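Local coordinates for protein hydrolase, haloacid dehalogenase-like family (PDB 2FI1) that is probably a phosphatase-like hydrolase of the haloacid dehalogenase superfamily, with a calcium ion bound in the crystal, at residues A[4-9]-A[154-159]; A[100-105]-A[148-153]. One frame throughout, in Å; residues are numbered along the deposited sequence.

Overall arrangement
Both contacts reach one five-stranded parallel sheet, the Rossmann-like core of the haloacid dehalogenase fold, whose strand order is 3-2-1-4-5. Contact 1 pairs the first strand, 8-11, with the fourth, 155-159; contact 2 sets strand 100-104, the neighbour of 8-11 on its other side, against the end of helix 141-149. Their centres lie about 9 Å apart, and contact 2 is nested along the chain inside the loop that contact 1 closes. Helix 141-149 and strand 155-159 follow each other across a short connection. A salt bridge from Asp8 OD1 to Arg100 NE, 2.8 Å long, ties the contacts together, so strand 8-11 and both its neighbours are joined where they begin.

Contact 1. Residues A[4-9]-A[154-159]; sequences MKYHDY and SGLVIG
Asp8 and Tyr9 pair in parallel with Gly155 and Leu156, their CA atoms 4.5 and 5.0 Å apart. At the entrance of this ladder Ser154 O accepts two backbone bonds, from His7 N and from Asp8 N; the second is the straighter, at 163°. Leu156 N then donates to Asp8 O over 2.8 Å, and the CA-H groups of Gly155 and Tyr9 approach Asp8 O and Leu156 O. Tyr6 precedes the strand, yet its ring lies against Leu156: CB of the leucine sits over one ring face, 3.9 Å from the centroid and 14° off the normal, while Leu156 CD1 meets Tyr6 CZ and CE2, and Leu156 CD2 lies by Tyr6 CD2 and CE2. With Leu156 CG anti to the backbone N (chi1 -178°), both methyls are carried along that ring, and CD2 also reaches Tyr9 CE1. The Tyr6 hydroxyl is held by Asp174. Farther along, Ile158 CD1 comes up to the edge of the Tyr9 ring, 4.0 Å from Tyr9 CD1. On the Asp8 face a water bridges OD2 and Ser154 N, at 2.6 Å from the carboxylate oxygen, while OD1 is engaged by Arg100. Such pairing of the first and fourth strands is characteristic of the Rossmann-like haloacid dehalogenase core, whose strands 8-11 and 155-159 lead to the calcium ligands Asp12, Gly14 and Asp160.

Contact 2. Residues A[100-105]-A[148-153]; sequences RHFLVS and EKYQIS
Arg100 reaches Tyr150 through a chain that is extended at chi2 and then bends at chi3 (-65°), a turn that brings the guanidinium edge round to the tyrosine carbonyl. Two residues on, Phe102 has its CG beside the backbone N, and its ring extends toward the same tyrosine. The bond from Arg100 NH2 to Tyr150 O is 2.8 Å long and nearly straight, 164° at the hydrogen. The oxygen lies close to the guanidinium plane, although the donor is somewhat off the carbonyl plane. A water makes a second link, accepting from Arg100 NH1 and donating to Tyr150 O, so the carbonyl is gripped both directly and through solvent. Arg100 NE is engaged by Asp8, which, together with the bond to Tyr150, should fix the rotation of the guanidinium group.

Phe102 meets the same tyrosine through its ring. Phe102 CE1 stands over one face of the Tyr150 ring, 3.4 Å from Tyr150 CD2, while the CG methylene of Lys149 lies over the opposite face. The phenyl and phenol planes meet obliquely, at 49°, with the centroids 4.8 Å apart. Phe102 CZ also lies over a face of the guanidinium, and Ile152 CD1 comes within 4.2 Å of Phe102 CE2. Beyond the rings, the Tyr150 hydroxyl bonds to Glu126, which also pairs with Lys149.

Tyr150 leaves helical geometry just where helix 141-149 stops. Gln151, with positive phi, is the C-prime residue of a Schellman motif, in which Ile152 N bonds to Arg147 O and Gln151 N bonds weakly to Glu148 O. The contact thus seats a Schellman-terminated helix against the parallel sheet, just before the chain enters strand 155-159, as befits the alternating helices and strands of a Rossmann-like alpha/beta core.

Contact 1. Residues A[4-9]-A[154-159]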
# COMPACT_ATOMS: atom_id res chain seq x y z
N MET A 4 -3.47 21.01 13.84
CA MET A 4 -2.95 19.65 13.49
C MET A 4 -3.85 18.59 14.13
O MET A 4 -3.74 18.32 15.33
CB MET A 4 -1.53 19.49 14.00
CG MET A 4 -0.83 18.29 13.45
SD MET A 4 -0.42 18.35 11.70
CE MET A 4 0.30 16.72 11.71
N LYS A 5 -4.71 17.97 13.32
CA LYS A 5 -5.85 17.19 13.82
C LYS A 5 -5.45 15.88 14.52
O LYS A 5 -6.05 15.49 15.52
CB LYS A 5 -6.84 16.92 12.68
CG LYS A 5 -7.42 18.19 12.02
CD LYS A 5 -7.91 17.95 10.59
CE LYS A 5 -8.28 19.25 9.88
NZ LYS A 5 -9.51 19.90 10.46
N TYR A 6 -4.42 15.21 13.99
CA TYR A 6 -4.00 13.91 14.51
C TYR A 6 -2.51 13.92 14.80
O TYR A 6 -1.76 14.57 14.09
CB TYR A 6 -4.30 12.82 13.49
CG TYR A 6 -5.75 12.70 13.16
CD1 TYR A 6 -6.63 12.06 14.02
CD2 TYR A 6 -6.27 13.22 11.98
CE1 TYR A 6 -7.98 11.95 13.73
CE2 TYR A 6 -7.60 13.12 11.67
CZ TYR A 6 -8.46 12.48 12.54
OH TYR A 6 -9.80 12.37 12.21
N HIS A 7 -2.10 13.17 15.82
CA HIS A 7 -0.69 13.04 16.18
C HIS A 7 -0.05 11.83 15.51
O HIS A 7 1.10 11.89 15.06
CB HIS A 7 -0.51 12.91 17.70
CG HIS A 7 0.92 12.82 18.14
ND1 HIS A 7 1.78 13.90 18.16
CD2 HIS A 7 1.66 11.76 18.56
CE1 HIS A 7 2.96 13.52 18.60
NE2 HIS A 7 2.92 12.22 18.83
N ASP A 8 -0.80 10.73 15.45
CA ASP A 8 -0.31 9.43 15.01
C ASP A 8 -1.06 8.95 13.78
O ASP A 8 -2.27 9.10 13.67
CB ASP A 8 -0.45 8.43 16.15
CG ASP A 8 0.45 8.76 17.31
OD1 ASP A 8 1.60 9.17 17.05
OD2 ASP A 8 0.02 8.62 18.48
N TYR A 9 -0.31 8.37 12.85
CA TYR A 9 -0.80 7.99 11.55
C TYR A 9 -0.41 6.53 11.33
O TYR A 9 0.77 6.21 11.33
CB TYR A 9 -0.18 8.91 10.47
CG TYR A 9 -0.64 10.34 10.63
CD1 TYR A 9 -1.70 10.83 9.90
CD2 TYR A 9 -0.05 11.18 11.57
CE1 TYR A 9 -2.15 12.13 10.05
CE2 TYR A 9 -0.50 12.48 11.74
CZ TYR A 9 -1.55 12.94 10.98
OH TYR A 9 -2.01 14.24 11.16
N SER A 154 -4.61 10.23 19.70
CA SER A 154 -5.07 11.01 18.56
C SER A 154 -4.50 10.36 17.31
O SER A 154 -3.46 10.78 16.80
CB SER A 154 -4.58 12.46 18.68
OG SER A 154 -4.99 13.22 17.56
N GLY A 155 -5.19 9.33 16.84
CA GLY A 155 -4.67 8.50 15.75
C GLY A 155 -5.60 8.45 14.56
O GLY A 155 -6.83 8.45 14.70
N LEU A 156 -5.00 8.41 13.37
CA LEU A 156 -5.72 8.24 12.12
C LEU A 156 -5.20 7.00 11.40
O LEU A 156 -3.99 6.83 11.23
CB LEU A 156 -5.54 9.47 11.23
CG LEU A 156 -6.28 9.46 9.89
CD1 LEU A 156 -7.79 9.45 10.07
CD2 LEU A 156 -5.85 10.62 9.02
N VAL A 157 -6.11 6.13 10.99
CA VAL A 157 -5.79 4.92 10.24
C VAL A 157 -6.11 5.20 8.78
O VAL A 157 -7.24 5.53 8.44
CB VAL A 157 -6.62 3.73 10.75
CG1 VAL A 157 -6.41 2.50 9.89
CG2 VAL A 157 -6.26 3.43 12.19
N ILE A 158 -5.11 5.06 7.90
CA ILE A 158 -5.26 5.37 6.49
C ILE A 158 -5.04 4.11 5.66
O ILE A 158 -4.00 3.47 5.76
CB ILE A 158 -4.24 6.44 6.03
CG1 ILE A 158 -4.30 7.68 6.93
CG2 ILE A 158 -4.51 6.81 4.58
CD1 ILE A 158 -3.24 7.70 8.00
N GLY A 159 -6.03 3.73 4.86
CA GLY A 159 -5.88 2.58 3.99
C GLY A 159 -6.86 2.65 2.85
O GLY A 159 -7.82 3.42 2.89
O HOH W 1 -1.70 10.01 19.93

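Contact 2. Residues A[100-105]-A[148-153]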
# COMPACT_ATOMS: atom_id res chain seq x y z
N ARG A 100 3.82 11.06 14.36
CA ARG A 100 4.48 9.76 14.25
C ARG A 100 3.75 8.93 13.21
O ARG A 100 2.53 9.03 13.06
CB ARG A 100 4.47 8.98 15.57
CG ARG A 100 5.21 9.67 16.70
CD ARG A 100 5.24 8.82 17.94
NE ARG A 100 3.91 8.62 18.49
CZ ARG A 100 3.66 7.95 19.62
NH1 ARG A 100 4.64 7.43 20.33
NH2 ARG A 100 2.41 7.82 20.04
N HIS A 101 4.52 8.09 12.52
CA HIS A 101 4.03 7.20 11.49
C HIS A 101 4.27 5.77 11.90
O HIS A 101 5.33 5.42 12.40
CB HIS A 101 4.77 7.43 10.17
CG HIS A 101 4.69 8.82 9.66
ND1 HIS A 101 3.55 9.35 9.11
CD2 HIS A 101 5.63 9.79 9.59
CE1 HIS A 101 3.78 10.60 8.73
NE2 HIS A 101 5.04 10.89 9.01
N PHE A 102 3.27 4.93 11.65
CA PHE A 102 3.34 3.49 11.86
C PHE A 102 2.87 2.82 10.59
O PHE A 102 2.16 3.43 9.79
CB PHE A 102 2.47 3.06 13.04
CG PHE A 102 2.82 3.77 14.30
CD1 PHE A 102 3.76 3.26 15.17
CD2 PHE A 102 2.22 4.98 14.62
CE1 PHE A 102 4.09 3.94 16.33
CE2 PHE A 102 2.55 5.65 15.77
CZ PHE A 102 3.48 5.14 16.62
N LEU A 103 3.27 1.57 10.39
CA LEU A 103 2.82 0.82 9.21
C LEU A 103 2.36 -0.55 9.65
O LEU A 103 3.05 -1.19 10.45
CB LEU A 103 3.95 0.69 8.19
CG LEU A 103 3.67 0.10 6.81
CD1 LEU A 103 2.83 1.01 5.99
CD2 LEU A 103 4.99 -0.12 6.09
N VAL A 104 1.19 -0.97 9.17
CA VAL A 104 0.71 -2.34 9.40
C VAL A 104 0.55 -3.03 8.06
O VAL A 104 -0.16 -2.53 7.18
CB VAL A 104 -0.61 -2.36 10.18
CG1 VAL A 104 -1.16 -3.79 10.27
CG2 VAL A 104 -0.40 -1.80 11.57
N SER A 105 1.21 -4.17 7.92
CA SER A 105 1.13 -4.98 6.71
C SER A 105 0.93 -6.44 7.09
O SER A 105 1.42 -6.90 8.11
CB SER A 105 2.42 -4.85 5.91
OG SER A 105 2.38 -5.65 4.72
N GLU A 148 -1.85 0.59 22.35
CA GLU A 148 -1.38 0.34 23.72
C GLU A 148 0.11 0.65 23.87
O GLU A 148 0.53 1.37 24.78
CB GLU A 148 -1.67 -1.12 24.11
CG GLU A 148 -1.22 -1.51 25.53
CD GLU A 148 -1.51 -2.96 25.88
OE1 GLU A 148 -2.58 -3.48 25.49
OE2 GLU A 148 -0.67 -3.58 26.57
N LYS A 149 0.92 0.12 22.96
CA LYS A 149 2.36 0.26 23.09
C LYS A 149 2.81 1.71 22.97
O LYS A 149 3.71 2.14 23.71
CB LYS A 149 3.07 -0.59 22.02
CG LYS A 149 4.59 -0.50 22.05
CD LYS A 149 5.24 -1.53 21.14
CE LYS A 149 6.75 -1.40 21.18
NZ LYS A 149 7.39 -2.38 20.24
N TYR A 150 2.18 2.44 22.05
CA TYR A 150 2.56 3.82 21.76
C TYR A 150 1.58 4.83 22.36
O TYR A 150 1.70 6.03 22.13
CB TYR A 150 2.76 4.01 20.24
CG TYR A 150 3.96 3.22 19.77
CD1 TYR A 150 5.24 3.68 20.00
CD2 TYR A 150 3.81 1.99 19.13
CE1 TYR A 150 6.35 2.95 19.61
CE2 TYR A 150 4.91 1.25 18.73
CZ TYR A 150 6.18 1.74 18.98
OH TYR A 150 7.31 1.04 18.62
N GLN A 151 0.65 4.33 23.16
CA GLN A 151 -0.26 5.19 23.93
C GLN A 151 -0.87 6.26 23.03
O GLN A 151 -0.77 7.46 23.25
CB GLN A 151 0.48 5.74 25.15
CG GLN A 151 0.74 4.63 26.15
CD GLN A 151 1.62 5.06 27.30
OE1 GLN A 151 2.82 5.27 27.13
NE2 GLN A 151 1.02 5.17 28.48
N ILE A 152 -1.53 5.76 21.98
CA ILE A 152 -2.09 6.60 20.94
C ILE A 152 -3.46 7.14 21.38
O ILE A 152 -4.41 6.38 21.53
CB ILE A 152 -2.25 5.78 19.61
CG1 ILE A 152 -0.88 5.28 19.13
CG2 ILE A 152 -2.92 6.63 18.55
CD1 ILE A 152 -0.93 4.44 17.87
N SER A 153 -3.54 8.46 21.54
CA SER A 153 -4.80 9.15 21.88
C SER A 153 -5.41 9.93 20.72
O SER A 153 -6.60 10.28 20.76
CB SER A 153 -4.55 10.13 23.02
OG SER A 153 -3.55 11.06 22.64
O HOH W 2 4.45 6.96 23.23